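PDB 3MPP: botulinum neurotoxin type G from Clostridium botulinum, which adheres to host cells through its receptor-binding domain and carries into the cytosol a light chain with metalloprotease activity. Local coordinates for residues Phe243-Met247 with Arg415-Asn419; Tyr361-Ile365 with Cys418-Phe422; Thr373-Ile379 with Ile399-Leu404. The protein carries 4 engineered substitutions. All blocks are in the same frame, centred on the assembly; numbering follows the deposited sequence. Where two conformers were deposited one is given.

Contact 1 of 3, residues Phe243-Met247 with Arg415-Asn419; sequences FNQGM and RLGCN
Asn-244 uses both ends of its amide at once, which lets one side chain shape its own turn while holding a second one. Its ND2 donates to Gly-417 O at 2.8 Å, a nearly straight bond in the plane of the amide, although the donor lies above the carbonyl plane of Gly-417 and not on a lone pair. At the other end, OD1 accepts from Met-247 N at 2.9 Å, three residues on, which makes an Asx motif; a weak bond from Gly-246 N ends on the same oxygen. Asparagine suits this place because its short arm carries donor and acceptor on one rigid group, and CG anti to the backbone N (chi1 -169°) sets the amide beside its own carbonyl carbon, where OD1 can meet the N-H groups that follow and ND2 faces Gly-417. The bonds to OD1 help to hold the amide in this rotation. Here strand 239-244 of the beta-trefoil subdomain runs out into a turn and meets the type I beta turn of Leu-416 to Asn-419, which leads into the neighbouring strand 420-423. The backbone joins them through Gln-245 N, which donates to Asn-419 O at 2.8 Å. The side chains of Gln-245 and Asn-419 lie alongside each other and point the same way, their amide planes 54° apart, and ND2 of Asn-419 gives a weak, bent bond to OE1 of Gln-245. The stronger polar partner of Asn-419 is the hydroxyl of Tyr-356 at its OD1, while NE2 of Gln-245 reaches Glu-357. Gly-246 CA lies 3.7 Å from Leu-416 CB. Glycine fits there because a CB would run into the backbone of the opposing turn.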
loop_
_atom_site.group_PDB
_atom_site.type_symbol
_atom_site.label_atom_id
_atom_site.label_comp_id
_atom_site.label_asym_id
_atom_site.label_seq_id
_atom_site.Cartn_x
_atom_site.Cartn_y
_atom_site.Cartn_z
ATOM N N PHE A 243 4.372 -12.669 0.538
ATOM C CA PHE A 243 4.389 -12.262 1.931
ATOM C C PHE A 243 3.203 -12.891 2.666
ATOM O O PHE A 243 2.082 -12.871 2.157
ATOM C CB PHE A 243 4.356 -10.733 2.019
ATOM C CG PHE A 243 4.149 -10.194 3.404
ATOM C CD1 PHE A 243 5.231 -9.966 4.246
ATOM C CD2 PHE A 243 2.874 -9.868 3.856
ATOM C CE1 PHE A 243 5.044 -9.456 5.526
ATOM C CE2 PHE A 243 2.681 -9.353 5.154
ATOM C CZ PHE A 243 3.761 -9.142 5.975
ATOM N N ASN A 244 3.469 -13.441 3.852
ATOM C CA ASN A 244 2.425 -14.000 4.720
ATOM C C ASN A 244 2.100 -13.102 5.920
ATOM O O ASN A 244 2.966 -12.829 6.747
ATOM C CB ASN A 244 2.818 -15.403 5.204
ATOM C CG ASN A 244 1.674 -16.110 5.882
ATOM O OD1 ASN A 244 1.407 -15.869 7.049
ATOM N ND2 ASN A 244 0.977 -16.980 5.142
ATOM N N GLN A 245 0.844 -12.671 6.028
ATOM C CA GLN A 245 0.436 -11.779 7.108
ATOM C C GLN A 245 0.570 -12.415 8.500
ATOM O O GLN A 245 0.868 -11.725 9.458
ATOM C CB GLN A 245 -0.998 -11.262 6.921
ATOM C CG GLN A 245 -1.427 -10.288 8.048
ATOM C CD GLN A 245 -2.882 -9.870 7.957
ATOM O OE1 GLN A 245 -3.707 -10.584 7.401
ATOM N NE2 GLN A 245 -3.196 -8.691 8.485
ATOM N N GLY A 246 0.364 -13.724 8.606
ATOM C CA GLY A 246 0.463 -14.385 9.900
ATOM C C GLY A 246 1.885 -14.703 10.345
ATOM O O GLY A 246 2.169 -14.784 11.538
ATOM N N MET A 247 2.779 -14.893 9.378
ATOM C CA MET A 247 4.169 -15.223 9.669
ATOM C C MET A 247 5.005 -14.278 8.836
ATOM O O MET A 247 5.451 -14.617 7.737
ATOM C CB MET A 247 4.440 -16.687 9.314
ATOM C CG MET A 247 3.478 -17.621 10.060
ATOM S SD MET A 247 3.744 -19.383 9.815
ATOM C CE MET A 247 5.379 -19.536 10.528
ATOM N N ARG A 415 -6.678 -15.738 13.047
ATOM C CA ARG A 415 -6.042 -16.780 12.229
ATOM C C ARG A 415 -5.579 -16.163 10.907
ATOM O O ARG A 415 -6.354 -16.046 9.954
ATOM C CB ARG A 415 -7.048 -17.927 12.000
ATOM C CG ARG A 415 -6.592 -19.072 11.074
ATOM C CD ARG A 415 -7.774 -20.028 10.756
ATOM N NE ARG A 415 -8.838 -19.332 10.018
ATOM C CZ ARG A 415 -10.115 -19.710 10.001
ATOM N NH1 ARG A 415 -10.493 -20.784 10.674
ATOM N NH2 ARG A 415 -11.021 -19.014 9.315
ATOM N N LEU A 416 -4.315 -15.762 10.856
ATOM C CA LEU A 416 -3.825 -14.887 9.787
ATOM C C LEU A 416 -2.902 -15.603 8.802
ATOM O O LEU A 416 -2.497 -15.012 7.812
ATOM C CB LEU A 416 -3.094 -13.671 10.389
ATOM C CG LEU A 416 -3.894 -12.826 11.391
ATOM C CD1 LEU A 416 -3.037 -11.705 12.001
ATOM C CD2 LEU A 416 -5.176 -12.261 10.740
ATOM N N GLY A 417 -2.574 -16.864 9.081
ATOM C CA GLY A 417 -1.688 -17.632 8.208
ATOM C C GLY A 417 -2.149 -17.880 6.766
ATOM O O GLY A 417 -1.364 -18.320 5.924
ATOM N N CYS A 418 -3.426 -17.646 6.482
ATOM C CA CYS A 418 -3.931 -17.811 5.123
ATOM C C CYS A 418 -4.052 -16.469 4.421
ATOM O O CYS A 418 -4.687 -16.375 3.376
ATOM C CB CYS A 418 -5.312 -18.490 5.114
ATOM S SG CYS A 418 -6.513 -17.744 6.265
ATOM N N ASN A 419 -3.435 -15.437 4.979
ATOM C CA ASN A 419 -3.513 -14.119 4.339
ATOM C C ASN A 419 -2.181 -13.777 3.717
ATOM O O ASN A 419 -1.163 -13.775 4.403
ATOM C CB ASN A 419 -3.918 -13.042 5.344
ATOM C CG ASN A 419 -5.267 -13.317 5.960
ATOM O OD1 ASN A 419 -6.162 -13.828 5.289
ATOM N ND2 ASN A 419 -5.421 -12.989 7.243
#

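Contact 2 of 3, residues Tyr361-Ile365 with Cys418-Phe422; sequences YNCQI and CNWQF
Segments 361-365 and 418-422 meet in a single antiparallel bridge, their end-to-end directions 119° apart. Cys-363 and Trp-420 form the hydrogen-bonded pair: Trp-420 N donates to Cys-363 O at 2.9 Å, and Cys-363 N returns a bond to Trp-420 O. Beyond the bridge water takes over, one molecule joining Tyr-361 O to Phe-422 N and another Ile-365 N to Cys-418 O. Two amide pairs flank the bridge. Gln-421, extended beyond CG, brings NE2 to Asn-362 OD1 at 2.9 Å, above the carbonyl plane, the amides 74° apart. Gln-364 is bent at chi2 (78°), which brings its NE2 to Asn-419 OD1, also at 2.9 Å; that oxygen accepts from Tyr-356 OH too, and OE1 of Gln-364 accepts from Tyr-355 N. Glutamine and asparagine suit this buried place, each offering donor and acceptor. On the apolar side Ile-365 CD1 sits over the five-membered ring of Trp-420, a CH-pi contact 4.2 Å from its centroid, while NE1 of that indole donates to Phe-377 O. Cys-363, small and sulfur-bearing, puts SG at the edge of the Phe-422 ring, 3.7 Å from CE2. The bridge joins the lead-in to strand 364-368 with strand 420-423 in the beta-trefoil C-terminal subdomain.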
loop_
_atom_site.group_PDB
_atom_site.type_symbol
_atom_site.label_atom_id
_atom_site.label_comp_id
_atom_site.label_asym_id
_atom_site.label_seq_id
_atom_site.Cartn_x
_atom_site.Cartn_y
_atom_site.Cartn_z
ATOM N N TYR A 361 -4.339 -4.915 2.125
ATOM C CA TYR A 361 -3.808 -5.410 0.868
ATOM C C TYR A 361 -3.636 -6.940 0.873
ATOM O O TYR A 361 -3.003 -7.492 -0.008
ATOM C CB TYR A 361 -2.479 -4.717 0.562
ATOM C CG TYR A 361 -2.585 -3.201 0.559
ATOM C CD1 TYR A 361 -3.783 -2.564 0.209
ATOM C CD2 TYR A 361 -1.485 -2.412 0.862
ATOM C CE1 TYR A 361 -3.884 -1.154 0.192
ATOM C CE2 TYR A 361 -1.570 -1.017 0.851
ATOM C CZ TYR A 361 -2.769 -0.395 0.514
ATOM O OH TYR A 361 -2.834 0.984 0.502
ATOM N N ASN A 362 -4.212 -7.606 1.869
ATOM C CA ASN A 362 -4.164 -9.059 1.951
ATOM C C ASN A 362 -5.192 -9.752 1.058
ATOM O O ASN A 362 -6.218 -9.186 0.715
ATOM C CB ASN A 362 -4.393 -9.499 3.392
ATOM C CG ASN A 362 -3.328 -8.975 4.326
ATOM O OD1 ASN A 362 -2.165 -9.386 4.256
ATOM N ND2 ASN A 362 -3.711 -8.043 5.193
ATOM N N CYS A 363 -4.921 -11.000 0.712
ATOM C CA CYS A 363 -5.862 -11.801 -0.054
ATOM C C CYS A 363 -5.669 -13.253 0.348
ATOM O O CYS A 363 -4.695 -13.589 1.021
ATOM C CB CYS A 363 -5.636 -11.617 -1.562
ATOM S SG CYS A 363 -4.032 -12.231 -2.120
ATOM N N GLN A 364 -6.617 -14.102 -0.035
ATOM C CA GLN A 364 -6.564 -15.529 0.280
ATOM C C GLN A 364 -6.543 -16.306 -1.026
ATOM O O GLN A 364 -6.998 -15.802 -2.054
ATOM C CB GLN A 364 -7.800 -15.953 1.089
ATOM C CG GLN A 364 -7.949 -15.247 2.451
ATOM C CD GLN A 364 -8.497 -13.829 2.343
ATOM O OE1 GLN A 364 -9.420 -13.552 1.562
ATOM N NE2 GLN A 364 -7.937 -12.925 3.140
ATOM N N ILE A 365 -6.021 -17.530 -0.994
ATOM C CA ILE A 365 -5.974 -18.348 -2.210
ATOM C C ILE A 365 -6.715 -19.652 -1.957
ATOM O O ILE A 365 -6.336 -20.417 -1.080
ATOM C CB ILE A 365 -4.523 -18.636 -2.654
ATOM C CG1 ILE A 365 -3.745 -17.328 -2.781
ATOM C CG2 ILE A 365 -4.509 -19.428 -3.980
ATOM C CD1 ILE A 365 -2.257 -17.435 -2.516
ATOM N N CYS A 418 -3.426 -17.646 6.482
ATOM C CA CYS A 418 -3.931 -17.811 5.123
ATOM C C CYS A 418 -4.052 -16.469 4.421
ATOM O O CYS A 418 -4.687 -16.375 3.376
ATOM C CB CYS A 418 -5.312 -18.490 5.114
ATOM S SG CYS A 418 -6.513 -17.744 6.265
ATOM N N ASN A 419 -3.435 -15.437 4.979
ATOM C CA ASN A 419 -3.513 -14.119 4.339
ATOM C C ASN A 419 -2.181 -13.777 3.717
ATOM O O ASN A 419 -1.163 -13.775 4.403
ATOM C CB ASN A 419 -3.918 -13.042 5.344
ATOM C CG ASN A 419 -5.267 -13.317 5.960
ATOM O OD1 ASN A 419 -6.162 -13.828 5.289
ATOM N ND2 ASN A 419 -5.421 -12.989 7.243
ATOM N N TRP A 420 -2.207 -13.464 2.423
ATOM C CA TRP A 420 -0.993 -13.251 1.653
ATOM C C TRP A 420 -0.969 -11.885 0.995
ATOM O O TRP A 420 -2.027 -11.296 0.732
ATOM C CB TRP A 420 -0.911 -14.309 0.543
ATOM C CG TRP A 420 -0.924 -15.752 1.039
ATOM C CD1 TRP A 420 -2.020 -16.569 1.174
ATOM C CD2 TRP A 420 0.216 -16.540 1.450
ATOM N NE1 TRP A 420 -1.626 -17.816 1.650
ATOM C CE2 TRP A 420 -0.267 -17.825 1.818
ATOM C CE3 TRP A 420 1.588 -16.286 1.545
ATOM C CZ2 TRP A 420 0.580 -18.849 2.265
ATOM C CZ3 TRP A 420 2.431 -17.309 1.991
ATOM C CH2 TRP A 420 1.917 -18.569 2.357
ATOM N N GLN A 421 0.239 -11.393 0.726
ATOM C CA GLN A 421 0.406 -10.246 -0.159
ATOM C C GLN A 421 1.473 -10.550 -1.196
ATOM O O GLN A 421 2.425 -11.298 -0.937
ATOM C CB GLN A 421 0.780 -8.991 0.639
ATOM C CG GLN A 421 -0.295 -8.583 1.664
ATOM C CD GLN A 421 0.073 -7.323 2.413
ATOM O OE1 GLN A 421 0.660 -6.403 1.845
ATOM N NE2 GLN A 421 -0.285 -7.268 3.694
ATOM N N PHE A 422 1.300 -9.972 -2.373
ATOM C CA PHE A 422 2.233 -10.155 -3.470
ATOM C C PHE A 422 3.138 -8.920 -3.604
ATOM O O PHE A 422 2.650 -7.782 -3.676
ATOM C CB PHE A 422 1.459 -10.398 -4.765
ATOM C CG PHE A 422 0.741 -11.750 -4.807
ATOM C CD1 PHE A 422 1.384 -12.888 -5.293
ATOM C CD2 PHE A 422 -0.568 -11.876 -4.362
ATOM C CE1 PHE A 422 0.737 -14.125 -5.340
ATOM C CE2 PHE A 422 -1.234 -13.120 -4.406
ATOM C CZ PHE A 422 -0.574 -14.241 -4.893
HETATM O O HOH W 1 -1.176 -8.413 -2.109
HETATM O O HOH W 2 -5.072 -18.334 1.487
#

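Contact 3 of 3, residues Thr373-Ile379 with Ile399-Leu404; sequences TFGLFGI and ISQWYL
In one of its two conformers Thr-373 sets CG2 near CD1 of Leu-404, so near that the closeness is doubtful, and its OG1 bonds Glu-368. At Phe-374 it is CB that touches Ile-399 CD1. Gly-375 has its CA 3.3 Å from Ser-400 O, and glycine fits twice over: a side chain would strike that oxygen, and at its positive phi also the carbonyl of Phe-374. Leu-376 pairs with Ser-400 by two backbone bonds, from Ser-400 N to Leu-376 O at 2.9 Å and from Leu-376 N to Ser-400 O at 3.1 Å. This is the beta hairpin of strands 373-382 and 394-400 in the trefoil subdomain, and its second strand runs into the probable ganglioside-binding motif Ser-400 to Tyr-403. There Ser-400 OG accepts from Trp-402 N, an ST turn at the start of the 3-10 segment 402-404. The branched end of Leu-376 meets Leu-404 CD2, 3.6 Å from CG, at about a right angle, and its CB packs on Tyr-403 CB. Phe-377 offers its ring edge, at CE1, to Ile-399 CD1; in Ile-399 CG1 is anti to the backbone N (chi1 -177°), which sends CD1 across to Gly-375 O and Phe-374 CB. Gly-378 brings its CA to 3.5 Å from Tyr-403 CE2, where a CB would collide with the ring. Ile-379 N donates to Tyr-403 OH at 3.1 Å.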
loop_
_atom_site.group_PDB
_atom_site.type_symbol
_atom_site.label_atom_id
_atom_site.label_comp_id
_atom_site.label_asym_id
_atom_site.label_seq_id
_atom_site.Cartn_x
_atom_site.Cartn_y
_atom_site.Cartn_z
ATOM N N THR A 373 -14.172 -28.689 -1.911
ATOM C CA THR A 373 -13.308 -27.595 -1.488
ATOM C C THR A 373 -12.050 -28.191 -0.864
ATOM O O THR A 373 -12.137 -29.046 0.014
ATOM C CB THR A 373 -14.015 -26.682 -0.454
ATOM O OG1 THR A 373 -15.257 -26.209 -0.990
ATOM C CG2 THR A 373 -13.136 -25.489 -0.099
ATOM N N PHE A 374 -10.881 -27.754 -1.319
ATOM C CA PHE A 374 -9.628 -28.303 -0.801
ATOM C C PHE A 374 -9.026 -27.463 0.329
ATOM O O PHE A 374 -8.133 -27.919 1.037
ATOM C CB PHE A 374 -8.621 -28.547 -1.936
ATOM C CG PHE A 374 -9.115 -29.518 -2.968
ATOM C CD1 PHE A 374 -9.255 -30.863 -2.661
ATOM C CD2 PHE A 374 -9.467 -29.087 -4.234
ATOM C CE1 PHE A 374 -9.731 -31.757 -3.597
ATOM C CE2 PHE A 374 -9.940 -29.983 -5.179
ATOM C CZ PHE A 374 -10.071 -31.320 -4.859
ATOM N N GLY A 375 -9.527 -26.243 0.494
ATOM C CA GLY A 375 -9.055 -25.356 1.541
ATOM C C GLY A 375 -8.404 -24.086 1.016
ATOM O O GLY A 375 -8.508 -23.783 -0.171
ATOM N N LEU A 376 -7.755 -23.345 1.912
ATOM C CA LEU A 376 -7.024 -22.134 1.550
ATOM C C LEU A 376 -5.520 -22.394 1.662
ATOM O O LEU A 376 -5.088 -23.245 2.460
ATOM C CB LEU A 376 -7.430 -20.975 2.486
ATOM C CG LEU A 376 -8.908 -20.558 2.462
ATOM C CD1 LEU A 376 -9.162 -19.325 3.409
ATOM C CD2 LEU A 376 -9.308 -20.250 1.036
ATOM N N PHE A 377 -4.725 -21.691 0.853
ATOM C CA PHE A 377 -3.268 -21.722 0.998
ATOM C C PHE A 377 -2.868 -21.097 2.327
ATOM O O PHE A 377 -3.438 -20.083 2.761
ATOM C CB PHE A 377 -2.572 -20.919 -0.113
ATOM C CG PHE A 377 -2.527 -21.605 -1.450
ATOM C CD1 PHE A 377 -3.447 -22.599 -1.792
ATOM C CD2 PHE A 377 -1.588 -21.209 -2.398
ATOM C CE1 PHE A 377 -3.389 -23.224 -3.033
ATOM C CE2 PHE A 377 -1.535 -21.827 -3.645
ATOM C CZ PHE A 377 -2.428 -22.832 -3.963
ATOM N N GLY A 378 -1.848 -21.671 2.949
ATOM C CA GLY A 378 -1.352 -21.189 4.222
ATOM C C GLY A 378 0.014 -21.781 4.490
ATOM O O GLY A 378 0.740 -22.180 3.558
ATOM N N ILE A 379 0.364 -21.836 5.762
ATOM C CA ILE A 379 1.626 -22.416 6.198
ATOM C C ILE A 379 1.290 -23.362 7.340
ATOM O O ILE A 379 0.595 -22.977 8.300
ATOM C CB ILE A 379 2.615 -21.332 6.658
ATOM C CG1 ILE A 379 2.905 -20.359 5.513
ATOM C CG2 ILE A 379 3.941 -21.955 7.138
ATOM C CD1 ILE A 379 3.803 -19.178 5.911
ATOM N N ILE A 399 -1.968 -26.263 1.608
ATOM C CA ILE A 399 -3.386 -25.927 1.535
ATOM C C ILE A 399 -4.070 -26.645 2.694
ATOM O O ILE A 399 -3.732 -27.802 2.981
ATOM C CB ILE A 399 -3.999 -26.314 0.160
ATOM C CG1 ILE A 399 -5.472 -25.882 0.074
ATOM C CG2 ILE A 399 -3.845 -27.806 -0.115
ATOM C CD1 ILE A 399 -6.046 -25.879 -1.355
ATOM N N SER A 400 -4.990 -25.965 3.389
ATOM C CA SER A 400 -5.640 -26.565 4.555
ATOM C C SER A 400 -7.120 -26.200 4.701
ATOM O O SER A 400 -7.512 -25.057 4.475
ATOM C CB SER A 400 -4.882 -26.174 5.827
ATOM O OG SER A 400 -5.480 -26.755 6.962
ATOM N N GLN A 401 -7.936 -27.190 5.055
ATOM C CA GLN A 401 -9.329 -26.967 5.417
ATOM C C GLN A 401 -9.473 -26.239 6.760
ATOM O O GLN A 401 -10.553 -25.766 7.093
ATOM C CB GLN A 401 -10.065 -28.310 5.525
ATOM C CG GLN A 401 -9.854 -29.246 4.361
ATOM C CD GLN A 401 -10.824 -29.005 3.222
ATOM O OE1 GLN A 401 -11.316 -29.951 2.604
ATOM N NE2 GLN A 401 -11.103 -27.739 2.934
ATOM N N TRP A 402 -8.396 -26.184 7.544
ATOM C CA TRP A 402 -8.420 -25.512 8.848
ATOM C C TRP A 402 -8.830 -24.047 8.706
ATOM O O TRP A 402 -9.532 -23.494 9.559
ATOM C CB TRP A 402 -7.042 -25.622 9.506
ATOM C CG TRP A 402 -6.732 -24.599 10.575
ATOM C CD1 TRP A 402 -5.855 -23.560 10.476
ATOM C CD2 TRP A 402 -7.284 -24.529 11.904
ATOM N NE1 TRP A 402 -5.826 -22.847 11.649
ATOM C CE2 TRP A 402 -6.695 -23.422 12.541
ATOM C CE3 TRP A 402 -8.212 -25.300 12.613
ATOM C CZ2 TRP A 402 -7.005 -23.062 13.856
ATOM C CZ3 TRP A 402 -8.524 -24.932 13.921
ATOM C CH2 TRP A 402 -7.917 -23.835 14.525
ATOM N N TYR A 403 -8.400 -23.435 7.610
ATOM C CA TYR A 403 -8.649 -22.012 7.372
ATOM C C TYR A 403 -10.098 -21.691 6.996
ATOM O O TYR A 403 -10.504 -20.531 7.022
ATOM C CB TYR A 403 -7.705 -21.484 6.301
ATOM C CG TYR A 403 -6.234 -21.551 6.683
ATOM C CD1 TYR A 403 -5.731 -20.832 7.775
ATOM C CD2 TYR A 403 -5.344 -22.315 5.931
ATOM C CE1 TYR A 403 -4.377 -20.887 8.098
ATOM C CE2 TYR A 403 -4.007 -22.382 6.250
ATOM C CZ TYR A 403 -3.523 -21.661 7.319
ATOM O OH TYR A 403 -2.185 -21.741 7.597
ATOM N N LEU A 404 -10.876 -22.716 6.659
ATOM C CA LEU A 404 -12.285 -22.524 6.325
ATOM C C LEU A 404 -13.203 -22.796 7.511
ATOM O O LEU A 404 -14.410 -22.568 7.429
ATOM C CB LEU A 404 -12.695 -23.418 5.144
ATOM C CG LEU A 404 -12.012 -23.050 3.819
ATOM C CD1 LEU A 404 -12.642 -23.806 2.701
ATOM C CD2 LEU A 404 -12.142 -21.560 3.573
HETATM O O HOH W 3 -0.731 -20.680 9.394
#

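Overall arrangement
The three contacts lie in the C-terminal receptor-binding subdomain, on the same side of the chain's centre. Contacts 1 and 2 share Cys-418 and Asn-419, and their centres are about 7 Å apart; Phe-243 O probably accepts from Gln-421 N at 2.8 Å, pairing strands 239-244 and 420-423. Contact 3, nested in the loops closed by the other two, lies about 12 Å from contact 1 and 13 Å from contact 2, centre to centre. Strand 364-368 passes beside strand 373-382, where Phe-377 N probably donates to Ile-365 O at 2.8 Å. The inferred ganglioside-binding Trp-402 belongs to contact 3, and the side chain of Cys-418 lies about 7 Å from that of Trp-402.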